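Local coordinates for protein putative glycosyl hydrolase (Bacteroides thetaiotaomicron VPI-5482, PDB 3K11) that is probably a glycoside hydrolase of family 88, with a helix-rich fold of the six-hairpin clan, its substrate not established, at residues A[24-29]-A[419-424]; A[37-42]-A[369-374]; A[72-77]-A[131-136]; A[203-208]-A[271-276]. One frame throughout, in Å; residues are numbered along the deposited sequence.

Contact 1. Residues A[24-29]-A[419-424]; sequences YGDLTP and PQMNDS. With EDO (1,2-ethanediol), chain J; EDO (1,2-ethanediol), chain S.
Asp26 OD1 meets Met421 through a water: the water donates to OD1 at 2.7 Å and accepts from Met421 N at 3.0 Å, so one water ties the Asp26 carboxylate to the backbone in the middle of strand 420-422. The same OD1 also lies 3.4 Å from Met421 CG. Met421, present as selenomethionine, does most of the filling. Its chain folds back at chi2 and chi3 (-77° and -73°), which brings SE to 3.8 Å from Gly25 CA and beside the Tyr24 ring in a Met-aromatic contact, 4.2 Å from Tyr24 CE2 and oblique to the ring. Gly25 suits this place, since at its backbone angles a CB would press on the preceding carbonyl O. The ring also brings CE2 to 3.6 Å from Ser424 O. Between 24-29 and 419-424 themselves, then, the join is a soft selenium-aromatic contact and a water bridge. Tyr24 OH adds a direct bond to Val426 N of the same C-terminal hairpin, and the second subunit supplies further polar partners: Asp383 for Tyr24 OH, and Arg193 in a salt bridge with Asp423, whose carboxylate also binds an ethanediol, probably from the crystallisation liquor.

Contact 2. Residues A[37-42]-A[369-374]; sequences DRVFAY and GQVEGT. With EDO (1,2-ethanediol), chain T.
A glycine-mediated close approach of a loop to a helix, in the helical fold of this probable family 88 glycoside hydrolase, brings loop 369-374 against helix 29-45. Gly369 comes so near that its CA is 4.3 Å from Val39 CA. A CB on Gly369 would clash with Arg38 O and Tyr42 CB, so the close approach depends on glycine. Its carbonyl O receives a CA-H...O contact from Val39 CA at 3.6 Å, lies equally near Tyr42 CD2, and has no conventional hydrogen-bond partner in the model although it is buried. Arg38 lays CG 3.8 Å from Gly369 CA and sends its guanidinium on to Asp35 and to the carbonyls of Ile365 and Asn366. With CG of Tyr42 anti to the backbone N (chi1 175°), the ring reaches along the loop, and Gln370 N sits over one of its faces. Gln370 NE2 donates to Tyr42 OH at 3.0 Å, nearly straight at 170°, with the oxygen in the amide plane. A phenylalanine in place of Tyr42 would probably leave Gln370 NE2 without this acceptor. The amide and ring planes stand almost perpendicular, at 88°, and Gln370 CG rests 3.5 Å from Tyr42 CZ.

Contact 3. Residues A[72-77]-A[131-136]; sequences LERGAF and TDSQLL. With EDO (1,2-ethanediol), chain Q.
Leu72, Arg74 and Gln134 bury the largest areas here, and the carboxylate of Asp132 ties them together. Arg74 approaches Asp132 end-on with two nitrogens: NH1 donates to OD2 at 3.0 Å and NH2 to OD1 at 2.8 Å, both oxygens lying in the guanidinium plane. NH1 meets OD2 on the syn side, though tilted out of the carboxylate plane, and NH2 comes to OD1 from above that plane. Leu72 N adds a 2.8 Å bond to OD2, and Gln134 N caps onto OD1 from the face opposite Arg74 NH2, so each oxygen holds two donors and Asp132 serves as N-cap of helix 133-139. An asparagine here would probably take away the countercharge of Arg74 and set an NH2 group against the two donors now held by one of the carboxylate oxygens. The bend of Arg74 at chi2 (-62°) lets the guanidinium reach Asp132 while NH1 also donates to Leu72 O of its own segment. Over one guanidinium face lies the Gln134 amide, stacked with the planes 19° apart and NE2 3.3 Å from Arg74 CZ. Beside this polar cluster, Leu72 CG packs 3.5 Å from Leu135 CD2, the two side chains crossing at about a right angle. The contact joins the end of strand 70-72 to the start of helix 133-139; helix 101-128 backs the leucines, with Phe113 against Leu72 and Phe121 against Leu135.

Contact 4. Residues A[203-208]-A[271-276]; sequences DMFMGI and ALLTAC
Helices 202-217 and 265-281 run side by side in the same general direction here, their axes over the two short segments 8.2 Å apart and 31° from parallel, with Phe205 CA only 5.1 Å from Thr274 CA. Two such buried helices, with helix 222-240 between them in the chain, are consistent with the helical-hairpin fold of the six-hairpin clan. Thr274 is the central side chain, set against the backbone between Met204 and Phe205. Its OG1 lies 3.1 Å from Phe205 CA and near the plane of the Phe205 ring at its edge, yet it makes no hydrogen bond to the neighbouring Met204 O or Phe205 N because the angles are poor; it bonds instead to Trp270 O, one turn back in its own helix. With CG2 anti to the backbone N, the methyl group of Thr274 also faces the other helix, beside Met204 O and 3.8 Å from Ile208 CB. Next along the interface, the Phe205 ring puts CE1 3.5 Å from Leu273 CD2, while Trp270 stacks on the same ring. Toward the N-terminal end of both segments, Met204, a selenomethionine bent at chi3, brings SE to 4.1 Å from Ala271 CB; Phe233 and Phe236 of helix 222-240 also touch Met204. With the threonine hydroxyl paired within its own helix, the joint is held by shape and van der Waals contact, and its small residues, Ala271 and Thr274, let the backbones come close.

How the contacts relate
Starting from the N terminus, the loop 24-29 opens contact 1, which closes only at strand 420-422 and so encloses the other three. Helix 29-45 follows directly and opens contact 2, closed by the loop 369-374; contacts 3 and 4 both lie within that span. Contact 3 closes first, joining strand 70-72 to helix 133-139, and contact 4 then pairs helices 202-217 and 265-281, so these two come in series and none of the four cross. Contacts 2 and 3 touch, with Tyr42 CE2 3.8 Å from Phe77 CE2. Contacts 1 and 3 lie on opposite sides of the chain's centre, their centres about 44 Å apart.

Contact 1. Residues A[24-29]-A[419-424]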
loop_
_atom_site.group_PDB
_atom_site.type_symbol
_atom_site.label_atom_id
_atom_site.label_comp_id
_atom_site.label_asym_id
_atom_site.label_seq_id
_atom_site.Cartn_x
_atom_site.Cartn_y
_atom_site.Cartn_z
ATOM N N TYR A 24 24.496 2.283 -5.786
ATOM C CA TYR A 24 24.254 1.235 -4.800
ATOM C C TYR A 24 25.608 0.649 -4.411
ATOM O O TYR A 24 26.536 0.674 -5.181
ATOM C CB TYR A 24 23.376 0.102 -5.387
ATOM C CG TYR A 24 23.032 -0.952 -4.348
ATOM C CD1 TYR A 24 21.941 -0.785 -3.487
ATOM C CD2 TYR A 24 23.845 -2.063 -4.155
ATOM C CE1 TYR A 24 21.695 -1.707 -2.492
ATOM C CE2 TYR A 24 23.566 -3.013 -3.168
ATOM C CZ TYR A 24 22.511 -2.806 -2.325
ATOM O OH TYR A 24 22.238 -3.704 -1.341
ATOM N N GLY A 25 25.735 0.190 -3.170
ATOM C CA GLY A 25 26.894 -0.600 -2.792
ATOM C C GLY A 25 27.884 0.154 -1.932
ATOM O O GLY A 25 27.518 0.953 -1.065
ATOM N N ASP A 26 29.140 -0.112 -2.211
ATOM C CA ASP A 26 30.238 0.468 -1.456
ATOM C C ASP A 26 30.157 1.982 -1.398
ATOM O O ASP A 26 29.759 2.635 -2.364
ATOM C CB ASP A 26 31.576 0.100 -2.097
ATOM C CG ASP A 26 31.934 -1.391 -1.960
ATOM O OD1 ASP A 26 31.453 -2.090 -1.056
ATOM O OD2 ASP A 26 32.751 -1.844 -2.786
ATOM N N LEU A 27 30.571 2.514 -0.247
ATOM C CA LEU A 27 30.611 3.917 0.033
ATOM C C LEU A 27 31.860 4.123 0.909
ATOM O O LEU A 27 32.047 3.386 1.885
ATOM C CB LEU A 27 29.347 4.257 0.793
ATOM C CG LEU A 27 29.083 5.694 1.190
ATOM C CD1 LEU A 27 29.016 6.533 -0.098
ATOM C CD2 LEU A 27 27.763 5.753 2.058
ATOM N N THR A 28 32.706 5.100 0.587
ATOM C CA THR A 28 33.874 5.416 1.410
ATOM C C THR A 28 33.615 6.713 2.160
ATOM O O THR A 28 32.848 7.557 1.702
ATOM C CB THR A 28 35.156 5.599 0.554
ATOM O OG1 THR A 28 35.003 6.783 -0.212
ATOM C CG2 THR A 28 35.366 4.398 -0.353
ATOM N N PRO A 29 34.203 6.857 3.345
ATOM C CA PRO A 29 34.039 8.142 4.010
ATOM C C PRO A 29 34.629 9.298 3.212
ATOM O O PRO A 29 34.134 10.401 3.312
ATOM C CB PRO A 29 34.730 7.946 5.364
ATOM C CG PRO A 29 35.555 6.744 5.240
ATOM C CD PRO A 29 34.961 5.899 4.164
ATOM N N PRO A 419 31.245 -2.264 6.813
ATOM C CA PRO A 419 30.341 -2.806 5.817
ATOM C C PRO A 419 31.086 -3.345 4.612
ATOM O O PRO A 419 32.196 -2.886 4.314
ATOM C CB PRO A 419 29.480 -1.603 5.435
ATOM C CG PRO A 419 30.283 -0.439 5.769
ATOM C CD PRO A 419 31.112 -0.814 6.945
ATOM N N GLN A 420 30.475 -4.320 3.938
ATOM C CA GLN A 420 31.061 -4.994 2.826
ATOM C C GLN A 420 29.963 -5.656 2.006
ATOM O O GLN A 420 28.937 -6.099 2.523
ATOM C CB GLN A 420 32.061 -6.030 3.375
ATOM C CG GLN A 420 32.751 -6.855 2.354
ATOM C CD GLN A 420 34.024 -7.513 2.868
ATOM O OE1 GLN A 420 34.482 -7.235 3.984
ATOM N NE2 GLN A 420 34.588 -8.419 2.054
HETATM N N MSE A 421 30.184 -5.729 0.705
HETATM C CA MSE A 421 29.254 -6.393 -0.176
HETATM C C MSE A 421 29.362 -7.903 0.067
HETATM O O MSE A 421 30.457 -8.465 0.211
HETATM C CB MSE A 421 29.581 -6.027 -1.637
HETATM C CG MSE A 421 29.323 -4.541 -1.977
HETATM SE SE MSE A 421 27.467 -4.270 -2.203
HETATM C CE MSE A 421 27.192 -5.092 -3.840
ATOM N N ASN A 422 28.216 -8.553 0.142
ATOM C CA ASN A 422 28.134 -9.998 0.297
ATOM C C ASN A 422 26.959 -10.466 -0.543
ATOM O O ASN A 422 25.833 -10.066 -0.307
ATOM C CB ASN A 422 27.959 -10.361 1.773
ATOM C CG ASN A 422 28.168 -11.818 2.033
ATOM O OD1 ASN A 422 28.032 -12.648 1.131
ATOM N ND2 ASN A 422 28.488 -12.151 3.274
ATOM N N ASP A 423 27.215 -11.303 -1.538
ATOM C CA ASP A 423 26.107 -11.773 -2.395
ATOM C C ASP A 423 25.354 -10.585 -3.028
ATOM O O ASP A 423 24.159 -10.640 -3.213
ATOM C CB ASP A 423 25.196 -12.650 -1.518
ATOM C CG ASP A 423 24.614 -13.823 -2.222
ATOM O OD1 ASP A 423 24.838 -14.022 -3.430
ATOM O OD2 ASP A 423 23.903 -14.538 -1.523
ATOM N N SER A 424 26.090 -9.513 -3.383
ATOM C CA SER A 424 25.578 -8.369 -4.116
ATOM C C SER A 424 24.749 -7.424 -3.270
ATOM O O SER A 424 24.136 -6.502 -3.817
ATOM C CB SER A 424 24.742 -8.815 -5.343
ATOM O OG SER A 424 25.485 -9.624 -6.234
HETATM C C1 EDO J . 22.396 -16.757 -4.734
HETATM O O1 EDO J . 22.849 -15.394 -4.744
HETATM C C2 EDO J . 21.986 -17.211 -3.349
HETATM O O2 EDO J . 22.978 -16.746 -2.442
HETATM C C1 EDO S . 26.789 -2.798 -6.643
HETATM O O1 EDO S . 26.141 -3.950 -7.255
HETATM C C2 EDO S . 27.317 -1.783 -7.659
HETATM O O2 EDO S . 26.276 -0.960 -8.235
HETATM O O HOH W 1 32.610 -4.505 -0.473
#

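Contact 2. Residues A[37-42]-A[369-374]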
loop_
_atom_site.group_PDB
_atom_site.type_symbol
_atom_site.label_atom_id
_atom_site.label_comp_id
_atom_site.label_asym_id
_atom_site.label_seq_id
_atom_site.Cartn_x
_atom_site.Cartn_y
_atom_site.Cartn_z
ATOM N N ASP A 37 31.406 18.425 1.360
ATOM C CA ASP A 37 32.281 19.590 1.082
ATOM C C ASP A 37 31.734 20.423 -0.085
ATOM O O ASP A 37 31.817 21.644 -0.063
ATOM C CB ASP A 37 33.693 19.126 0.767
ATOM C CG ASP A 37 34.549 18.849 2.014
ATOM O OD1 ASP A 37 34.195 19.274 3.131
ATOM O OD2 ASP A 37 35.622 18.201 1.810
ATOM N N ARG A 38 31.130 19.770 -1.080
ATOM C CA ARG A 38 30.511 20.480 -2.215
ATOM C C ARG A 38 29.299 21.293 -1.761
ATOM O O ARG A 38 29.126 22.455 -2.157
ATOM C CB ARG A 38 30.168 19.519 -3.351
ATOM C CG ARG A 38 29.731 20.232 -4.612
ATOM C CD ARG A 38 29.774 19.341 -5.850
ATOM N NE ARG A 38 28.727 18.321 -5.860
ATOM C CZ ARG A 38 28.890 17.061 -5.460
ATOM N NH1 ARG A 38 30.049 16.611 -4.983
ATOM N NH2 ARG A 38 27.859 16.234 -5.512
ATOM N N VAL A 39 28.478 20.699 -0.900
ATOM C CA VAL A 39 27.335 21.414 -0.336
ATOM C C VAL A 39 27.843 22.568 0.540
ATOM O O VAL A 39 27.346 23.695 0.457
ATOM C CB VAL A 39 26.428 20.486 0.507
ATOM C CG1 VAL A 39 25.365 21.311 1.189
ATOM C CG2 VAL A 39 25.818 19.341 -0.364
ATOM N N PHE A 40 28.838 22.291 1.378
ATOM C CA PHE A 40 29.368 23.302 2.278
ATOM C C PHE A 40 29.927 24.496 1.498
ATOM O O PHE A 40 29.676 25.654 1.847
ATOM C CB PHE A 40 30.462 22.693 3.161
ATOM C CG PHE A 40 31.108 23.687 4.080
ATOM C CD1 PHE A 40 30.372 24.290 5.068
ATOM C CD2 PHE A 40 32.443 24.056 3.917
ATOM C CE1 PHE A 40 30.927 25.233 5.909
ATOM C CE2 PHE A 40 33.007 24.998 4.746
ATOM C CZ PHE A 40 32.248 25.576 5.766
ATOM N N ALA A 41 30.696 24.227 0.457
ATOM C CA ALA A 41 31.310 25.342 -0.310
ATOM C C ALA A 41 30.208 26.206 -0.901
ATOM O O ALA A 41 30.271 27.428 -0.912
ATOM C CB ALA A 41 32.225 24.808 -1.411
ATOM N N TYR A 42 29.168 25.559 -1.392
ATOM C CA TYR A 42 28.058 26.287 -1.963
ATOM C C TYR A 42 27.342 27.170 -0.946
ATOM O O TYR A 42 27.140 28.339 -1.179
ATOM C CB TYR A 42 27.073 25.296 -2.592
ATOM C CG TYR A 42 25.823 25.971 -3.103
ATOM C CD1 TYR A 42 25.873 26.871 -4.147
ATOM C CD2 TYR A 42 24.596 25.687 -2.558
ATOM C CE1 TYR A 42 24.717 27.498 -4.599
ATOM C CE2 TYR A 42 23.452 26.309 -3.002
ATOM C CZ TYR A 42 23.511 27.199 -4.022
ATOM O OH TYR A 42 22.324 27.794 -4.432
ATOM N N GLY A 369 26.422 22.077 -5.954
ATOM C CA GLY A 369 26.343 21.855 -4.517
ATOM C C GLY A 369 24.954 22.076 -3.942
ATOM O O GLY A 369 24.767 22.092 -2.705
ATOM N N GLN A 370 23.982 22.312 -4.832
ATOM C CA GLN A 370 22.594 22.433 -4.408
ATOM C C GLN A 370 22.030 21.063 -4.113
ATOM O O GLN A 370 22.534 20.065 -4.594
ATOM C CB GLN A 370 21.738 23.092 -5.482
ATOM C CG GLN A 370 22.186 24.514 -5.830
ATOM C CD GLN A 370 21.345 25.119 -6.919
ATOM O OE1 GLN A 370 20.976 24.426 -7.877
ATOM N NE2 GLN A 370 21.054 26.418 -6.804
ATOM N N VAL A 371 20.958 21.043 -3.341
ATOM C CA VAL A 371 20.258 19.814 -2.996
ATOM C C VAL A 371 18.910 19.859 -3.703
ATOM O O VAL A 371 18.052 20.715 -3.402
ATOM C CB VAL A 371 20.083 19.662 -1.471
ATOM C CG1 VAL A 371 19.191 18.466 -1.165
ATOM C CG2 VAL A 371 21.477 19.550 -0.781
ATOM N N GLU A 372 18.737 18.933 -4.635
ATOM C CA GLU A 372 17.505 18.822 -5.435
ATOM C C GLU A 372 16.458 17.919 -4.796
ATOM O O GLU A 372 16.776 17.026 -4.012
ATOM C CB GLU A 372 17.828 18.289 -6.837
ATOM C CG GLU A 372 18.845 19.175 -7.597
ATOM C CD GLU A 372 19.082 18.780 -9.064
ATOM O OE1 GLU A 372 18.551 17.744 -9.566
ATOM O OE2 GLU A 372 19.788 19.571 -9.749
ATOM N N GLY A 373 15.203 18.120 -5.202
ATOM C CA GLY A 373 14.098 17.280 -4.743
ATOM C C GLY A 373 13.576 17.554 -3.332
ATOM O O GLY A 373 12.886 16.682 -2.767
ATOM N N THR A 374 13.838 18.748 -2.797
ATOM C CA THR A 374 13.373 19.122 -1.469
ATOM C C THR A 374 12.031 19.847 -1.539
ATOM O O THR A 374 11.895 20.836 -2.248
ATOM C CB THR A 374 14.341 20.046 -0.767
ATOM O OG1 THR A 374 15.592 19.364 -0.586
ATOM C CG2 THR A 374 13.801 20.498 0.602
HETATM C C1 EDO T . 21.550 15.940 -8.889
HETATM O O1 EDO T . 20.188 15.474 -9.109
HETATM C C2 EDO T . 22.380 15.914 -10.175
HETATM O O2 EDO T . 21.964 16.956 -11.100
#

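Contact 3. Residues A[72-77]-A[131-136]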
loop_
_atom_site.group_PDB
_atom_site.type_symbol
_atom_site.label_atom_id
_atom_site.label_comp_id
_atom_site.label_asym_id
_atom_site.label_seq_id
_atom_site.Cartn_x
_atom_site.Cartn_y
_atom_site.Cartn_z
ATOM N N LEU A 72 20.805 42.662 6.427
ATOM C CA LEU A 72 21.754 41.582 6.186
ATOM C C LEU A 72 21.780 41.359 4.669
ATOM O O LEU A 72 20.729 41.362 4.015
ATOM C CB LEU A 72 21.299 40.319 6.907
ATOM C CG LEU A 72 21.144 40.380 8.436
ATOM C CD1 LEU A 72 20.782 39.049 8.975
ATOM C CD2 LEU A 72 22.456 40.934 9.058
ATOM N N GLU A 73 22.964 41.193 4.109
ATOM C CA GLU A 73 23.099 40.929 2.678
ATOM C C GLU A 73 22.306 39.677 2.317
ATOM O O GLU A 73 22.410 38.639 3.000
ATOM C CB GLU A 73 24.585 40.743 2.312
ATOM C CG GLU A 73 24.759 40.481 0.831
ATOM C CD GLU A 73 26.171 40.325 0.407
ATOM O OE1 GLU A 73 27.051 40.255 1.275
ATOM O OE2 GLU A 73 26.382 40.220 -0.819
ATOM N N ARG A 74 21.522 39.739 1.244
ATOM C CA ARG A 74 20.687 38.618 0.915
ATOM C C ARG A 74 21.429 37.635 0.026
ATOM O O ARG A 74 21.714 37.935 -1.120
ATOM C CB ARG A 74 19.435 39.105 0.207
ATOM C CG ARG A 74 18.631 40.151 0.949
ATOM C CD ARG A 74 18.152 39.631 2.197
ATOM N NE ARG A 74 17.033 40.374 2.790
ATOM C CZ ARG A 74 17.004 40.908 4.011
ATOM N NH1 ARG A 74 18.086 40.980 4.782
ATOM N NH2 ARG A 74 15.873 41.407 4.463
ATOM N N GLY A 75 21.790 36.494 0.566
ATOM C CA GLY A 75 22.298 35.366 -0.227
ATOM C C GLY A 75 21.106 34.466 -0.494
ATOM O O GLY A 75 19.983 34.874 -0.263
ATOM N N ALA A 76 21.322 33.245 -0.967
ATOM C CA ALA A 76 20.191 32.359 -1.268
ATOM C C ALA A 76 19.487 31.886 -0.031
ATOM O O ALA A 76 18.310 31.576 -0.098
ATOM C CB ALA A 76 20.652 31.132 -2.131
ATOM N N PHE A 77 20.177 31.828 1.118
ATOM C CA PHE A 77 19.573 31.296 2.328
ATOM C C PHE A 77 19.701 32.251 3.508
ATOM O O PHE A 77 20.756 32.877 3.673
ATOM C CB PHE A 77 20.267 30.006 2.690
ATOM C CG PHE A 77 20.304 29.033 1.560
ATOM C CD1 PHE A 77 19.119 28.439 1.124
ATOM C CD2 PHE A 77 21.489 28.800 0.859
ATOM C CE1 PHE A 77 19.129 27.601 0.027
ATOM C CE2 PHE A 77 21.508 27.941 -0.212
ATOM C CZ PHE A 77 20.301 27.331 -0.625
ATOM N N THR A 131 13.003 48.030 10.967
ATOM C CA THR A 131 14.310 47.513 10.581
ATOM C C THR A 131 14.171 46.286 9.689
ATOM O O THR A 131 13.064 45.924 9.266
ATOM C CB THR A 131 15.210 47.211 11.823
ATOM O OG1 THR A 131 16.571 47.077 11.404
ATOM C CG2 THR A 131 14.795 46.006 12.534
ATOM N N ASP A 132 15.305 45.667 9.377
ATOM C CA ASP A 132 15.327 44.426 8.575
ATOM C C ASP A 132 14.402 43.390 9.203
ATOM O O ASP A 132 14.559 42.995 10.356
ATOM C CB ASP A 132 16.775 43.933 8.553
ATOM C CG ASP A 132 17.012 42.758 7.636
ATOM O OD1 ASP A 132 16.053 42.140 7.144
ATOM O OD2 ASP A 132 18.201 42.436 7.449
ATOM N N SER A 133 13.435 42.919 8.435
ATOM C CA SER A 133 12.551 41.866 8.919
ATOM C C SER A 133 13.302 40.625 9.419
ATOM O O SER A 133 12.805 39.901 10.289
ATOM C CB SER A 133 11.598 41.461 7.813
ATOM O OG SER A 133 12.338 40.934 6.724
ATOM N N GLN A 134 14.506 40.363 8.900
ATOM C CA GLN A 134 15.276 39.205 9.372
ATOM C C GLN A 134 15.729 39.435 10.799
ATOM O O GLN A 134 15.875 38.497 11.598
ATOM C CB GLN A 134 16.481 38.929 8.455
ATOM C CG GLN A 134 16.068 38.415 7.074
ATOM C CD GLN A 134 17.229 37.833 6.268
ATOM O OE1 GLN A 134 18.255 37.450 6.834
ATOM N NE2 GLN A 134 17.051 37.735 4.942
ATOM N N LEU A 135 15.977 40.691 11.140
ATOM C CA LEU A 135 16.374 41.009 12.497
ATOM C C LEU A 135 15.196 40.992 13.455
ATOM O O LEU A 135 15.362 40.690 14.647
ATOM C CB LEU A 135 17.162 42.326 12.560
ATOM C CG LEU A 135 18.661 42.083 12.458
ATOM C CD1 LEU A 135 19.168 41.383 13.724
ATOM C CD2 LEU A 135 19.135 41.375 11.167
ATOM N N LEU A 136 14.009 41.304 12.964
ATOM C CA LEU A 136 12.846 41.210 13.820
ATOM C C LEU A 136 12.549 39.759 14.227
ATOM O O LEU A 136 11.985 39.504 15.296
ATOM C CB LEU A 136 11.624 41.889 13.163
ATOM C CG LEU A 136 11.772 43.420 13.060
ATOM C CD1 LEU A 136 10.555 43.951 12.358
ATOM C CD2 LEU A 136 11.970 44.124 14.399
HETATM C C1 EDO Q . 13.695 47.763 6.231
HETATM O O1 EDO Q . 14.600 48.452 7.104
HETATM C C2 EDO Q . 12.384 48.520 6.154
HETATM O O2 EDO Q . 11.588 48.145 7.269
#

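Contact 4. Residues A[203-208]-A[271-276]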
loop_
_atom_site.group_PDB
_atom_site.type_symbol
_atom_site.label_atom_id
_atom_site.label_comp_id
_atom_site.label_asym_id
_atom_site.label_seq_id
_atom_site.Cartn_x
_atom_site.Cartn_y
_atom_site.Cartn_z
ATOM N N ASP A 203 6.624 20.958 15.683
ATOM C CA ASP A 203 6.986 21.683 16.922
ATOM C C ASP A 203 7.656 20.777 17.940
ATOM O O ASP A 203 8.243 21.264 18.866
ATOM C CB ASP A 203 5.806 22.381 17.544
ATOM C CG ASP A 203 5.408 23.657 16.814
ATOM O OD1 ASP A 203 6.279 24.260 16.138
ATOM O OD2 ASP A 203 4.256 24.083 16.988
HETATM N N MSE A 204 7.577 19.450 17.768
HETATM C CA MSE A 204 8.415 18.570 18.564
HETATM C C MSE A 204 9.878 19.028 18.405
HETATM O O MSE A 204 10.619 19.168 19.368
HETATM C CB MSE A 204 8.253 17.115 18.150
HETATM C CG MSE A 204 6.902 16.551 18.561
HETATM SE SE MSE A 204 6.721 14.671 18.211
HETATM C CE MSE A 204 7.729 14.034 19.711
ATOM N N PHE A 205 10.266 19.316 17.170
ATOM C CA PHE A 205 11.635 19.692 16.824
ATOM C C PHE A 205 11.869 21.164 17.018
ATOM O O PHE A 205 12.959 21.572 17.419
ATOM C CB PHE A 205 11.960 19.266 15.399
ATOM C CG PHE A 205 13.348 19.606 14.986
ATOM C CD1 PHE A 205 14.456 18.905 15.516
ATOM C CD2 PHE A 205 13.554 20.655 14.112
ATOM C CE1 PHE A 205 15.747 19.265 15.152
ATOM C CE2 PHE A 205 14.849 21.039 13.756
ATOM C CZ PHE A 205 15.940 20.331 14.266
HETATM N N MSE A 206 10.857 21.979 16.769
HETATM C CA MSE A 206 11.064 23.412 16.975
HETATM C C MSE A 206 11.271 23.752 18.445
HETATM O O MSE A 206 12.000 24.693 18.773
HETATM C CB MSE A 206 9.927 24.246 16.391
HETATM C CG MSE A 206 9.619 23.992 14.970
HETATM SE SE MSE A 206 11.159 24.217 13.736
HETATM C CE MSE A 206 10.624 22.868 12.319
ATOM N N GLY A 207 10.621 23.020 19.335
ATOM C CA GLY A 207 10.663 23.301 20.782
ATOM C C GLY A 207 11.487 22.415 21.702
ATOM O O GLY A 207 12.152 22.917 22.601
ATOM N N ILE A 208 11.505 21.106 21.467
ATOM C CA ILE A 208 12.061 20.182 22.488
ATOM C C ILE A 208 13.583 20.215 22.587
ATOM O O ILE A 208 14.088 20.339 23.692
ATOM C CB ILE A 208 11.489 18.762 22.353
ATOM C CG1 ILE A 208 9.967 18.850 22.521
ATOM C CG2 ILE A 208 12.150 17.777 23.335
ATOM C CD1 ILE A 208 9.224 17.501 22.189
ATOM N N ALA A 271 10.290 14.566 13.990
ATOM C CA ALA A 271 9.935 13.797 15.191
ATOM C C ALA A 271 11.043 12.785 15.505
ATOM O O ALA A 271 11.378 12.543 16.670
ATOM C CB ALA A 271 8.617 13.030 14.974
ATOM N N LEU A 272 11.603 12.172 14.469
ATOM C CA LEU A 272 12.708 11.202 14.654
ATOM C C LEU A 272 13.950 11.910 15.168
ATOM O O LEU A 272 14.646 11.423 16.077
ATOM C CB LEU A 272 12.986 10.474 13.320
ATOM C CG LEU A 272 13.728 9.111 13.422
ATOM C CD1 LEU A 272 12.932 8.040 14.232
ATOM C CD2 LEU A 272 14.090 8.607 12.020
ATOM N N LEU A 273 14.195 13.095 14.603
ATOM C CA LEU A 273 15.343 13.933 14.990
ATOM C C LEU A 273 15.181 14.457 16.397
ATOM O O LEU A 273 16.167 14.549 17.144
ATOM C CB LEU A 273 15.553 15.055 13.947
ATOM C CG LEU A 273 16.743 15.998 14.069
ATOM C CD1 LEU A 273 18.031 15.324 14.351
ATOM C CD2 LEU A 273 16.853 16.857 12.799
ATOM N N THR A 274 13.962 14.815 16.776
ATOM C CA THR A 274 13.697 15.234 18.164
ATOM C C THR A 274 14.063 14.150 19.161
ATOM O O THR A 274 14.715 14.401 20.183
ATOM C CB THR A 274 12.210 15.569 18.352
ATOM O OG1 THR A 274 11.893 16.659 17.490
ATOM C CG2 THR A 274 11.919 16.002 19.785
ATOM N N ALA A 275 13.651 12.918 18.878
ATOM C CA ALA A 275 14.026 11.792 19.741
ATOM C C ALA A 275 15.542 11.670 19.850
ATOM O O ALA A 275 16.068 11.461 20.934
ATOM C CB ALA A 275 13.394 10.513 19.210
ATOM N N CYS A 276 16.276 11.799 18.730
ATOM C CA CYS A 276 17.743 11.785 18.778
ATOM C C CYS A 276 18.305 12.929 19.599
ATOM O O CYS A 276 19.178 12.699 20.413
ATOM C CB CYS A 276 18.339 11.844 17.360
ATOM S SG CYS A 276 18.032 10.355 16.366
#